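Local structure of fimbrin (Schizosaccharomyces pombe, 1RT8) at residues R130-K135 / F254-F259; E230-R235 / N260-L265; Q318-I323 / N353-L358; K332-P337 / A348-N353. The protein binds and cross-links actin filaments through two actin-binding regions built from calponin-homology domains, serving cell polarity, cytokinesis, mating and spore formation. All coordinates share one frame; numbering follows the deposited sequence.

The four contacts fall into two neighbouring pairs, one in each actin-binding region. Contacts 1 and 2 belong to the first region, share helix 248-261 and have centres about 11 Å apart. Contact 1 joins the first and second CH domains, while contact 2 stays within the second. Their segments alternate along the chain. Contacts 3 and 4 both lie in the third CH domain, share helix 345-361 and also have centres about 11 Å apart. Contact 4 is nested inside the loop closed by contact 3. Contacts 2 and 3 have centres about 47 Å apart, on opposite sides of the chain's centre. This separation reflects two distinct actin-binding regions in one cross-linking core.

Contact 1: residues R130-K135 / F254-F259; sequences RGLLGK and FVAHLF
A small apolar contact brings Leu132 and Leu133, which follow helix 117-131 in the chain, against Ala256 and Phe259 on helix 248-261. No hydrogen bond crosses between the two segments. The backbones come nearest at Leu132 and Ala256, with 5.9 Å between their CA atoms. Here a small residue lets the chains approach. Leu132 CB meets Ala256 CB at 3.7 Å, and the CD1 branch of Leu132 lies slightly farther out beside the same methyl group.

The second point of contact is Leu133 with Phe259. Leu133 CD1 lies 3.6 Å from Phe259 CD2, and Phe259 CE2 is next at 3.9 Å. The approach is oblique, and the two side chains cross at about a right angle. Phe259 sets CG opposite its backbone N (chi1 170°), which carries the ring out to this methyl group.

The contact joins two calponin-homology domains, the first and second of actin-binding region 1. Both are all-helical folds. The join is made by side chains packing between the chain after helix 117-131 and the flank of helix 248-261. Leu166 of helix 162-176 touches Leu133, Ala256 and Phe259, and Trp169 of that helix meets the Phe259 ring edge-to-face. A polar link lies alongside: Asn260 ND2 donates to Leu132 O. Just past the leucines, Gly134, with a positive phi of 86°, is where the chain after helix 117-131 departs from helical angles. A CB at these backbone angles would press on the carbonyl O of Leu133.

Contact 2: residues E230-R235 / N260-L265; sequences EKLDCR and NTHPGL
The imidazole of His262 is the flat group here, and Leu232 and Cys234 surround part of it. Over one face sits Leu232 CD1, 4.2 Å above the plane and displaced toward the rim. At the edge, near the ring plane, lie Leu232 O and Cys234 SG. His262 NE2 donates to Leu232 O at 3.3 Å, a long bond with an N-H...O angle of 154°. The oxygen lies only 7° out of the ring plane, and the N-H meets one of its lone pairs. Leu232 therefore holds the ring twice, by its carbonyl and by its side chain: Leu232 CB is 3.4 Å from His262 NE2. Cys234 SG adds an edge-on sulfur-aromatic contact, 3.7 Å from His262 CD2.

The same sulfur is close to a hydroxyl. Cys234 SG and Thr261 OG1 are 3.0 Å apart. Thr261 OG1 sits between its own backbone N and carbonyl carbon (chi1 51°) and is hydrogen-bonded to His257 O, one turn back in helix 248-261.

Two helix ends thus meet inside the second calponin-homology domain. His262 is the first residue to leave helix 248-261. The chain leaving helix 218-230 is closed at Asp233, with positive phi, by a Schellman motif, a common C-terminal helix cap.

Contact 3: residues Q318-I323 / N353-L358; sequences QAYDKI and NYAVDL. With SO4 (sulfate ion), chain D.
Tyr320 reaches from helix 314-323 to Ala355 and Leu358 on helix 345-361. From its CB the chain turns so that CG lies opposite the carbonyl carbon (chi1 -82°), and this carries the ring over to helix 345-361. Leu358 CB stands over the centre of one ring face, 4.0 Å from the centroid of the Tyr320 ring and 8° off its normal. This is a CH-pi contact made from almost straight above. Along one rim, Tyr320 CE1 lies 4.1 Å from Ala355 CB. On the other rim, Tyr320 CE2 is 4.0 Å from Leu358 C. At the tip, Tyr320 OH gives a short but weak hydrogen bond to Ala355 O, 2.7 Å away. A valine in place of Tyr320 would probably open a gap beneath Leu358 CB and leave Ala355 O without the hydroxyl.

On the far end of the second segment, Asn353 ND2 donates to sulfate O3 at 3.2 Å. The ion probably comes from the crystallisation liquor, and Ala372 N holds it as well.

The contact is buried packing between two helices of the third calponin-homology domain. Leu358 uses CD1 to cover one face of the Tyr354 ring on its own helix, and Leu317 of helix 314-323 touches Tyr354, Ala355 and Leu358. Met389 of helix 379-397 packs on Tyr320, so a third helix joins the first two here.

Contact 4: residues K332-P337 / A348-N353; sequences KVNKAP and AVENCN. With SO4 (sulfate ion), chain D.
Direct hydrogen bonds dominate this contact, led by Asn351 with the backbone of Asn334. Asn334 N donates to Asn351 OD1 at 2.9 Å, with an N-H...O angle of 170°. In return, Asn351 ND2 donates to Asn334 O at 2.8 Å. Both acceptors are met in the carbonyl plane on a lone pair, so the amide pairs with one residue's N-H and C=O together. The side chain of Asn334 makes a third bond. Its CG lies opposite the carbonyl carbon (chi1 -64°), and Asn334 ND2 reaches Glu350 OE1 at 3.0 Å, on the anti side of the carboxylate. Lys347 O also accepts from this amide.

Two waters extend the network. One donates to Lys332 O and to Asn351 OD1, the latter at 2.6 Å. The other donates to Asn334 OD1 and Glu350 OE1.

Packing is slight: Val333 CG1 rests 3.6 Å from the amide oxygen Asn351 OD1. That valine also touches Leu314 and Leu317 of helix 314-323.

Asn351 ND2 has a further acceptor in Asp312 O. Replacing Asn351 with a leucine would probably leave the N-H and C=O of Asn334 and also Asp312 O without their mates, and free the loop to shift. A buried amide with its oxygen and nitrogen each bonded twice is likely to be fixed in rotation. It ties the extended loop 332-337 to helix 345-361 of the third calponin-homology domain through polar bonds more than apolar packing.

Contact 1: residues R130-K135 / F254-F259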
loop_
_atom_site.group_PDB
_atom_site.type_symbol
_atom_site.label_atom_id
_atom_site.label_comp_id
_atom_site.label_asym_id
_atom_site.label_seq_id
_atom_site.Cartn_x
_atom_site.Cartn_y
_atom_site.Cartn_z
ATOM N N ARG A 130 7.052 -3.018 -0.831
ATOM C CA ARG A 130 6.089 -2.832 0.242
ATOM C C ARG A 130 6.295 -3.835 1.380
ATOM O O ARG A 130 6.004 -3.535 2.535
ATOM C CB ARG A 130 4.659 -2.953 -0.305
ATOM C CG ARG A 130 3.554 -2.968 0.769
ATOM C CD ARG A 130 3.555 -1.692 1.602
ATOM N NE ARG A 130 2.562 -1.730 2.678
ATOM C CZ ARG A 130 2.642 -2.511 3.756
ATOM N NH1 ARG A 130 3.674 -3.332 3.923
ATOM N NH2 ARG A 130 1.677 -2.480 4.667
ATOM N N GLY A 131 6.814 -5.015 1.059
ATOM C CA GLY A 131 7.020 -6.028 2.081
ATOM C C GLY A 131 8.362 -6.026 2.798
ATOM O O GLY A 131 8.494 -6.623 3.866
ATOM N N LEU A 132 9.350 -5.344 2.225
ATOM C CA LEU A 132 10.696 -5.288 2.790
ATOM C C LEU A 132 10.840 -5.164 4.305
ATOM O O LEU A 132 11.553 -5.952 4.911
ATOM C CB LEU A 132 11.497 -4.177 2.114
ATOM C CG LEU A 132 11.729 -4.372 0.616
ATOM C CD1 LEU A 132 12.499 -3.181 0.078
ATOM C CD2 LEU A 132 12.492 -5.666 0.365
ATOM N N LEU A 133 10.189 -4.190 4.929
ATOM C CA LEU A 133 10.318 -4.045 6.380
ATOM C C LEU A 133 9.318 -4.859 7.215
ATOM O O LEU A 133 9.636 -5.274 8.326
ATOM C CB LEU A 133 10.246 -2.565 6.785
ATOM C CG LEU A 133 11.421 -1.666 6.366
ATOM C CD1 LEU A 133 12.739 -2.337 6.728
ATOM C CD2 LEU A 133 11.373 -1.404 4.872
ATOM N N GLY A 134 8.119 -5.083 6.688
ATOM C CA GLY A 134 7.128 -5.860 7.421
ATOM C C GLY A 134 6.266 -5.076 8.397
ATOM O O GLY A 134 5.684 -4.058 8.033
ATOM N N LYS A 135 6.184 -5.553 9.638
ATOM C CA LYS A 135 5.373 -4.914 10.678
ATOM C C LYS A 135 6.161 -4.027 11.651
ATOM O O LYS A 135 7.308 -3.659 11.388
ATOM C CB LYS A 135 4.610 -5.980 11.473
ATOM C CG LYS A 135 5.498 -6.983 12.222
ATOM C CD LYS A 135 6.222 -7.965 11.277
ATOM C CE LYS A 135 5.241 -8.956 10.663
ATOM N NZ LYS A 135 4.476 -9.702 11.713
ATOM N N PHE A 254 18.654 -5.076 -0.419
ATOM C CA PHE A 254 19.811 -5.584 0.308
ATOM C C PHE A 254 19.835 -4.948 1.700
ATOM O O PHE A 254 19.854 -5.651 2.710
ATOM C CB PHE A 254 21.090 -5.218 -0.452
ATOM C CG PHE A 254 22.362 -5.526 0.289
ATOM C CD1 PHE A 254 22.823 -6.835 0.398
ATOM C CD2 PHE A 254 23.112 -4.501 0.856
ATOM C CE1 PHE A 254 24.025 -7.119 1.061
ATOM C CE2 PHE A 254 24.312 -4.770 1.519
ATOM C CZ PHE A 254 24.770 -6.085 1.619
ATOM N N VAL A 255 19.823 -3.616 1.750
ATOM C CA VAL A 255 19.845 -2.895 3.021
ATOM C C VAL A 255 18.651 -3.240 3.917
ATOM O O VAL A 255 18.781 -3.316 5.137
ATOM C CB VAL A 255 19.857 -1.361 2.805
ATOM C CG1 VAL A 255 19.765 -0.644 4.150
ATOM C CG2 VAL A 255 21.125 -0.950 2.072
ATOM N N ALA A 256 17.489 -3.437 3.312
ATOM C CA ALA A 256 16.293 -3.760 4.078
ATOM C C ALA A 256 16.463 -5.074 4.836
ATOM O O ALA A 256 16.199 -5.149 6.037
ATOM C CB ALA A 256 15.079 -3.839 3.151
ATOM N N HIS A 257 16.911 -6.104 4.131
ATOM C CA HIS A 257 17.100 -7.410 4.748
ATOM C C HIS A 257 18.154 -7.375 5.860
ATOM O O HIS A 257 18.001 -8.020 6.904
ATOM C CB HIS A 257 17.489 -8.435 3.681
ATOM C CG HIS A 257 17.673 -9.818 4.219
ATOM N ND1 HIS A 257 18.886 -10.284 4.678
ATOM C CD2 HIS A 257 16.787 -10.823 4.412
ATOM C CE1 HIS A 257 18.739 -11.517 5.131
ATOM N NE2 HIS A 257 17.475 -11.866 4.982
ATOM N N LEU A 258 19.222 -6.618 5.626
ATOM C CA LEU A 258 20.296 -6.492 6.596
ATOM C C LEU A 258 19.736 -5.858 7.860
ATOM O O LEU A 258 20.134 -6.199 8.974
ATOM C CB LEU A 258 21.413 -5.617 6.024
ATOM C CG LEU A 258 22.664 -5.433 6.878
ATOM C CD1 LEU A 258 23.314 -6.792 7.141
ATOM C CD2 LEU A 258 23.627 -4.502 6.154
ATOM N N PHE A 259 18.798 -4.935 7.670
ATOM C CA PHE A 259 18.166 -4.242 8.781
ATOM C C PHE A 259 17.228 -5.163 9.552
ATOM O O PHE A 259 17.124 -5.059 10.772
ATOM C CB PHE A 259 17.373 -3.046 8.264
ATOM C CG PHE A 259 16.498 -2.407 9.301
ATOM C CD1 PHE A 259 17.024 -1.508 10.221
ATOM C CD2 PHE A 259 15.142 -2.701 9.355
ATOM C CE1 PHE A 259 16.210 -0.907 11.179
ATOM C CE2 PHE A 259 14.320 -2.103 10.311
ATOM C CZ PHE A 259 14.855 -1.205 11.222
#

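Contact 2: residues E230-R235 / N260-L265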
loop_
_atom_site.group_PDB
_atom_site.type_symbol
_atom_site.label_atom_id
_atom_site.label_comp_id
_atom_site.label_asym_id
_atom_site.label_seq_id
_atom_site.Cartn_x
_atom_site.Cartn_y
_atom_site.Cartn_z
ATOM N N GLU A 230 27.398 -12.718 3.448
ATOM C CA GLU A 230 27.006 -14.109 3.658
ATOM C C GLU A 230 27.292 -14.583 5.078
ATOM O O GLU A 230 26.625 -15.485 5.583
ATOM C CB GLU A 230 27.713 -15.022 2.646
ATOM C CG GLU A 230 27.089 -14.975 1.257
ATOM C CD GLU A 230 27.854 -15.784 0.217
ATOM O OE1 GLU A 230 28.977 -15.377 -0.164
ATOM O OE2 GLU A 230 27.326 -16.831 -0.223
ATOM N N LYS A 231 28.279 -13.974 5.725
ATOM C CA LYS A 231 28.615 -14.357 7.091
ATOM C C LYS A 231 27.438 -14.062 8.022
ATOM O O LYS A 231 27.296 -14.681 9.075
ATOM C CB LYS A 231 29.867 -13.611 7.562
ATOM C CG LYS A 231 31.110 -13.914 6.738
ATOM C CD LYS A 231 32.358 -13.285 7.347
ATOM C CE LYS A 231 33.583 -13.506 6.461
ATOM N NZ LYS A 231 34.856 -13.024 7.091
ATOM N N LEU A 232 26.588 -13.123 7.619
ATOM C CA LEU A 232 25.422 -12.756 8.418
ATOM C C LEU A 232 24.162 -13.296 7.744
ATOM O O LEU A 232 23.044 -13.037 8.191
ATOM C CB LEU A 232 25.324 -11.232 8.533
ATOM C CG LEU A 232 26.624 -10.464 8.803
ATOM C CD1 LEU A 232 26.347 -8.969 8.779
ATOM C CD2 LEU A 232 27.212 -10.883 10.146
ATOM N N ASP A 233 24.366 -14.058 6.671
ATOM C CA ASP A 233 23.277 -14.629 5.890
ATOM C C ASP A 233 22.454 -13.498 5.263
ATOM O O ASP A 233 21.229 -13.600 5.133
ATOM C CB ASP A 233 22.388 -15.510 6.770
ATOM C CG ASP A 233 21.318 -16.239 5.975
ATOM O OD1 ASP A 233 21.655 -16.829 4.925
ATOM O OD2 ASP A 233 20.143 -16.227 6.399
ATOM N N CYS A 234 23.135 -12.420 4.875
ATOM C CA CYS A 234 22.463 -11.276 4.264
ATOM C C CYS A 234 22.894 -10.993 2.829
ATOM O O CYS A 234 22.776 -9.858 2.356
ATOM C CB CYS A 234 22.679 -10.015 5.098
ATOM S SG CYS A 234 21.791 -9.979 6.659
ATOM N N ARG A 235 23.408 -12.003 2.133
ATOM C CA ARG A 235 23.796 -11.795 0.744
ATOM C C ARG A 235 22.562 -12.044 -0.111
ATOM O O ARG A 235 22.473 -13.039 -0.834
ATOM C CB ARG A 235 24.924 -12.735 0.318
ATOM C CG ARG A 235 25.289 -12.564 -1.152
ATOM C CD ARG A 235 26.625 -13.182 -1.516
ATOM N NE ARG A 235 26.975 -12.879 -2.902
ATOM C CZ ARG A 235 28.212 -12.917 -3.388
ATOM N NH1 ARG A 235 29.228 -13.249 -2.599
ATOM N NH2 ARG A 235 28.433 -12.620 -4.663
ATOM N N ASN A 260 16.546 -6.059 8.846
ATOM C CA ASN A 260 15.607 -6.965 9.503
ATOM C C ASN A 260 16.292 -8.025 10.349
ATOM O O ASN A 260 15.753 -8.454 11.369
ATOM C CB ASN A 260 14.704 -7.671 8.484
ATOM C CG ASN A 260 13.793 -6.714 7.756
ATOM O OD1 ASN A 260 13.450 -5.654 8.279
ATOM N ND2 ASN A 260 13.380 -7.086 6.547
ATOM N N THR A 261 17.479 -8.445 9.935
ATOM C CA THR A 261 18.181 -9.481 10.670
ATOM C C THR A 261 19.272 -8.974 11.607
ATOM O O THR A 261 19.645 -9.666 12.555
ATOM C CB THR A 261 18.785 -10.510 9.699
ATOM O OG1 THR A 261 19.541 -9.826 8.693
ATOM C CG2 THR A 261 17.689 -11.317 9.024
ATOM N N HIS A 262 19.767 -7.764 11.365
ATOM C CA HIS A 262 20.834 -7.212 12.192
ATOM C C HIS A 262 20.690 -5.725 12.522
ATOM O O HIS A 262 21.584 -4.929 12.230
ATOM C CB HIS A 262 22.178 -7.464 11.504
ATOM C CG HIS A 262 22.522 -8.916 11.382
ATOM N ND1 HIS A 262 22.964 -9.669 12.450
ATOM C CD2 HIS A 262 22.449 -9.766 10.329
ATOM C CE1 HIS A 262 23.147 -10.919 12.060
ATOM N NE2 HIS A 262 22.842 -11.005 10.778
ATOM N N PRO A 263 19.572 -5.334 13.157
ATOM C CA PRO A 263 19.336 -3.932 13.517
ATOM C C PRO A 263 20.555 -3.288 14.175
ATOM O O PRO A 263 20.863 -2.121 13.928
ATOM C CB PRO A 263 18.147 -4.018 14.472
ATOM C CG PRO A 263 17.400 -5.192 13.961
ATOM C CD PRO A 263 18.495 -6.193 13.680
ATOM N N GLY A 264 21.237 -4.054 15.021
ATOM C CA GLY A 264 22.413 -3.546 15.705
ATOM C C GLY A 264 22.129 -2.406 16.667
ATOM O O GLY A 264 22.956 -1.512 16.847
ATOM N N LEU A 265 20.953 -2.431 17.286
ATOM C CA LEU A 265 20.573 -1.398 18.240
ATOM C C LEU A 265 20.485 -2.041 19.621
ATOM O O LEU A 265 19.949 -3.144 19.770
ATOM C CB LEU A 265 19.227 -0.783 17.848
ATOM C CG LEU A 265 19.140 -0.123 16.465
ATOM C CD1 LEU A 265 17.687 0.151 16.137
ATOM C CD2 LEU A 265 19.950 1.167 16.432
#

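Contact 3: residues Q318-I323 / N353-L358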
loop_
_atom_site.group_PDB
_atom_site.type_symbol
_atom_site.label_atom_id
_atom_site.label_comp_id
_atom_site.label_asym_id
_atom_site.label_seq_id
_atom_site.Cartn_x
_atom_site.Cartn_y
_atom_site.Cartn_z
ATOM N N GLN A 318 -5.006 20.040 -3.839
ATOM C CA GLN A 318 -4.691 19.157 -4.959
ATOM C C GLN A 318 -5.823 18.155 -5.165
ATOM O O GLN A 318 -6.222 17.892 -6.297
ATOM C CB GLN A 318 -3.395 18.397 -4.715
ATOM C CG GLN A 318 -2.142 19.243 -4.821
ATOM C CD GLN A 318 -0.908 18.457 -4.430
ATOM O OE1 GLN A 318 -0.598 17.424 -5.025
ATOM N NE2 GLN A 318 -0.200 18.939 -3.419
ATOM N N ALA A 319 -6.334 17.607 -4.062
ATOM C CA ALA A 319 -7.419 16.634 -4.105
ATOM C C ALA A 319 -8.621 17.212 -4.842
ATOM O O ALA A 319 -9.180 16.552 -5.726
ATOM C CB ALA A 319 -7.821 16.218 -2.680
ATOM N N TYR A 320 -9.015 18.439 -4.486
ATOM C CA TYR A 320 -10.149 19.095 -5.142
ATOM C C TYR A 320 -9.970 19.114 -6.651
ATOM O O TYR A 320 -10.911 18.858 -7.387
ATOM C CB TYR A 320 -10.321 20.547 -4.681
ATOM C CG TYR A 320 -11.068 20.729 -3.380
ATOM C CD1 TYR A 320 -10.398 21.154 -2.228
ATOM C CD2 TYR A 320 -12.442 20.459 -3.287
ATOM C CE1 TYR A 320 -11.070 21.304 -1.018
ATOM C CE2 TYR A 320 -13.124 20.608 -2.065
ATOM C CZ TYR A 320 -12.423 21.031 -0.941
ATOM O OH TYR A 320 -13.051 21.178 0.265
ATOM N N ASP A 321 -8.759 19.439 -7.097
ATOM C CA ASP A 321 -8.440 19.519 -8.521
ATOM C C ASP A 321 -8.408 18.154 -9.196
ATOM O O ASP A 321 -8.782 18.029 -10.366
ATOM C CB ASP A 321 -7.098 20.221 -8.715
ATOM C CG ASP A 321 -7.227 21.531 -9.465
ATOM O OD1 ASP A 321 -8.319 22.135 -9.438
ATOM O OD2 ASP A 321 -6.229 21.968 -10.070
ATOM N N LYS A 322 -7.962 17.135 -8.461
ATOM C CA LYS A 322 -7.895 15.775 -8.998
ATOM C C LYS A 322 -9.299 15.230 -9.198
ATOM O O LYS A 322 -9.553 14.470 -10.129
ATOM C CB LYS A 322 -7.138 14.856 -8.040
ATOM C CG LYS A 322 -5.682 15.232 -7.819
ATOM C CD LYS A 322 -4.820 14.897 -9.023
ATOM C CE LYS A 322 -3.349 15.123 -8.700
ATOM N NZ LYS A 322 -2.459 14.770 -9.842
ATOM N N ILE A 323 -10.203 15.625 -8.312
ATOM C CA ILE A 323 -11.591 15.186 -8.363
ATOM C C ILE A 323 -12.394 16.021 -9.361
ATOM O O ILE A 323 -13.295 15.509 -10.024
ATOM C CB ILE A 323 -12.249 15.295 -6.962
ATOM C CG1 ILE A 323 -11.540 14.356 -5.983
ATOM C CG2 ILE A 323 -13.727 14.948 -7.041
ATOM C CD1 ILE A 323 -12.006 14.496 -4.556
ATOM N N ASN A 353 -8.443 28.140 4.420
ATOM C CA ASN A 353 -9.728 28.848 4.339
ATOM C C ASN A 353 -10.301 28.647 2.935
ATOM O O ASN A 353 -11.505 28.483 2.755
ATOM C CB ASN A 353 -9.559 30.351 4.596
ATOM C CG ASN A 353 -9.310 30.676 6.062
ATOM O OD1 ASN A 353 -9.601 29.876 6.948
ATOM N ND2 ASN A 353 -8.789 31.864 6.317
ATOM N N TYR A 354 -9.416 28.656 1.947
ATOM C CA TYR A 354 -9.800 28.470 0.554
ATOM C C TYR A 354 -10.306 27.037 0.350
ATOM O O TYR A 354 -11.332 26.814 -0.289
ATOM C CB TYR A 354 -8.589 28.770 -0.339
ATOM C CG TYR A 354 -8.842 28.742 -1.835
ATOM C CD1 TYR A 354 -10.088 29.083 -2.371
ATOM C CD2 TYR A 354 -7.822 28.403 -2.718
ATOM C CE1 TYR A 354 -10.307 29.078 -3.763
ATOM C CE2 TYR A 354 -8.026 28.397 -4.094
ATOM C CZ TYR A 354 -9.270 28.732 -4.611
ATOM O OH TYR A 354 -9.466 28.697 -5.979
ATOM N N ALA A 355 -9.593 26.070 0.919
ATOM C CA ALA A 355 -9.985 24.675 0.799
ATOM C C ALA A 355 -11.382 24.449 1.379
ATOM O O ALA A 355 -12.191 23.724 0.804
ATOM C CB ALA A 355 -8.973 23.787 1.508
ATOM N N VAL A 356 -11.659 25.065 2.525
ATOM C CA VAL A 356 -12.962 24.924 3.173
ATOM C C VAL A 356 -14.083 25.534 2.333
ATOM O O VAL A 356 -15.154 24.939 2.198
ATOM C CB VAL A 356 -12.935 25.554 4.585
ATOM C CG1 VAL A 356 -14.345 25.691 5.148
ATOM C CG2 VAL A 356 -12.101 24.659 5.512
ATOM N N ASP A 357 -13.831 26.706 1.751
ATOM C CA ASP A 357 -14.831 27.362 0.915
ATOM C C ASP A 357 -15.130 26.558 -0.355
ATOM O O ASP A 357 -16.281 26.477 -0.788
ATOM C CB ASP A 357 -14.378 28.773 0.541
ATOM C CG ASP A 357 -14.605 29.772 1.659
ATOM O OD1 ASP A 357 -15.351 29.458 2.605
ATOM O OD2 ASP A 357 -14.047 30.885 1.585
ATOM N N LEU A 358 -14.103 25.973 -0.959
ATOM C CA LEU A 358 -14.315 25.161 -2.156
ATOM C C LEU A 358 -15.199 23.977 -1.801
ATOM O O LEU A 358 -15.918 23.450 -2.648
ATOM C CB LEU A 358 -12.988 24.660 -2.715
ATOM C CG LEU A 358 -12.168 25.703 -3.467
ATOM C CD1 LEU A 358 -10.799 25.139 -3.780
ATOM C CD2 LEU A 358 -12.906 26.110 -4.750
HETATM S S SO4 D . -10.480 31.467 9.788
HETATM O O1 SO4 D . -9.766 30.006 9.733
HETATM O O2 SO4 D . -10.836 31.660 11.180
HETATM O O3 SO4 D . -9.662 32.387 9.343
HETATM O O4 SO4 D . -11.683 31.264 9.015
#

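Contact 4: residues K332-P337 / A348-N353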
loop_
_atom_site.group_PDB
_atom_site.type_symbol
_atom_site.label_atom_id
_atom_site.label_comp_id
_atom_site.label_asym_id
_atom_site.label_seq_id
_atom_site.Cartn_x
_atom_site.Cartn_y
_atom_site.Cartn_z
ATOM N N LYS A 332 -3.871 31.938 -6.456
ATOM C CA LYS A 332 -4.324 32.428 -5.160
ATOM C C LYS A 332 -3.818 31.551 -4.012
ATOM O O LYS A 332 -4.116 31.813 -2.850
ATOM C CB LYS A 332 -5.857 32.477 -5.121
ATOM C CG LYS A 332 -6.485 33.413 -6.144
ATOM C CD LYS A 332 -8.007 33.321 -6.115
ATOM C CE LYS A 332 -8.641 34.165 -7.217
ATOM N NZ LYS A 332 -10.109 33.921 -7.350
ATOM N N VAL A 333 -3.042 30.527 -4.350
ATOM C CA VAL A 333 -2.507 29.589 -3.367
ATOM C C VAL A 333 -1.048 29.849 -2.976
ATOM O O VAL A 333 -0.214 30.165 -3.828
ATOM C CB VAL A 333 -2.617 28.141 -3.907
ATOM C CG1 VAL A 333 -1.966 27.161 -2.937
ATOM C CG2 VAL A 333 -4.079 27.784 -4.132
ATOM N N ASN A 334 -0.742 29.705 -1.685
ATOM C CA ASN A 334 0.621 29.896 -1.190
ATOM C C ASN A 334 1.367 28.568 -1.309
ATOM O O ASN A 334 0.886 27.535 -0.844
ATOM C CB ASN A 334 0.612 30.355 0.277
ATOM C CG ASN A 334 -0.044 31.713 0.459
ATOM O OD1 ASN A 334 0.425 32.712 -0.080
ATOM N ND2 ASN A 334 -1.135 31.753 1.212
ATOM N N LYS A 335 2.543 28.608 -1.929
ATOM C CA LYS A 335 3.360 27.418 -2.139
ATOM C C LYS A 335 4.241 27.050 -0.949
ATOM O O LYS A 335 4.602 27.905 -0.146
ATOM C CB LYS A 335 4.256 27.618 -3.363
ATOM C CG LYS A 335 3.516 27.811 -4.679
ATOM C CD LYS A 335 4.519 27.924 -5.819
ATOM C CE LYS A 335 3.854 28.194 -7.156
ATOM N NZ LYS A 335 4.874 28.330 -8.243
ATOM N N ALA A 336 4.590 25.769 -0.843
ATOM C CA ALA A 336 5.453 25.308 0.234
ATOM C C ALA A 336 6.816 25.973 0.044
ATOM O O ALA A 336 7.323 26.046 -1.073
ATOM C CB ALA A 336 5.603 23.797 0.174
ATOM N N PRO A 337 7.420 26.476 1.134
ATOM C CA PRO A 337 8.728 27.137 1.087
ATOM C C PRO A 337 9.837 26.241 0.543
ATOM O O PRO A 337 10.063 25.148 1.057
ATOM C CB PRO A 337 8.969 27.522 2.545
ATOM C CG PRO A 337 7.586 27.781 3.047
ATOM C CD PRO A 337 6.829 26.600 2.479
ATOM N N ALA A 348 -0.736 29.346 5.540
ATOM C CA ALA A 348 -1.385 28.041 5.579
ATOM C C ALA A 348 -2.879 28.226 5.857
ATOM O O ALA A 348 -3.712 27.495 5.321
ATOM C CB ALA A 348 -0.740 27.158 6.660
ATOM N N VAL A 349 -3.208 29.204 6.699
ATOM C CA VAL A 349 -4.597 29.487 7.034
ATOM C C VAL A 349 -5.348 29.989 5.808
ATOM O O VAL A 349 -6.514 29.653 5.616
ATOM C CB VAL A 349 -4.714 30.533 8.172
ATOM C CG1 VAL A 349 -6.152 31.055 8.271
ATOM C CG2 VAL A 349 -4.312 29.889 9.497
ATOM N N GLU A 350 -4.685 30.791 4.978
ATOM C CA GLU A 350 -5.324 31.277 3.764
ATOM C C GLU A 350 -5.604 30.066 2.873
ATOM O O GLU A 350 -6.705 29.916 2.344
ATOM C CB GLU A 350 -4.418 32.282 3.043
ATOM C CG GLU A 350 -4.250 33.582 3.828
ATOM C CD GLU A 350 -3.324 34.579 3.160
ATOM O OE1 GLU A 350 -2.580 34.179 2.235
ATOM O OE2 GLU A 350 -3.331 35.762 3.581
ATOM N N ASN A 351 -4.607 29.197 2.727
ATOM C CA ASN A 351 -4.763 27.998 1.913
ATOM C C ASN A 351 -5.897 27.131 2.441
ATOM O O ASN A 351 -6.699 26.619 1.672
ATOM C CB ASN A 351 -3.466 27.178 1.894
ATOM C CG ASN A 351 -2.433 27.738 0.932
ATOM O OD1 ASN A 351 -2.697 28.704 0.208
ATOM N ND2 ASN A 351 -1.250 27.122 0.908
ATOM N N CYS A 352 -5.970 26.972 3.759
ATOM C CA CYS A 352 -7.020 26.149 4.336
ATOM C C CYS A 352 -8.395 26.816 4.282
ATOM O O CYS A 352 -9.405 26.134 4.116
ATOM C CB CYS A 352 -6.652 25.753 5.770
ATOM S SG CYS A 352 -5.266 24.576 5.845
ATOM N N ASN A 353 -8.443 28.140 4.420
ATOM C CA ASN A 353 -9.728 28.848 4.339
ATOM C C ASN A 353 -10.301 28.647 2.935
ATOM O O ASN A 353 -11.505 28.483 2.755
ATOM C CB ASN A 353 -9.559 30.351 4.596
ATOM C CG ASN A 353 -9.310 30.676 6.062
ATOM O OD1 ASN A 353 -9.601 29.876 6.948
ATOM N ND2 ASN A 353 -8.789 31.864 6.317
HETATM S S SO4 D . -10.480 31.467 9.788
HETATM O O1 SO4 D . -9.766 30.006 9.733
HETATM O O2 SO4 D . -10.836 31.660 11.180
HETATM O O3 SO4 D . -9.662 32.387 9.343
HETATM O O4 SO4 D . -11.683 31.264 9.015
HETATM O O HOH W 1 -4.324 30.647 -0.534
HETATM O O HOH W 2 0.015 35.291 1.314
#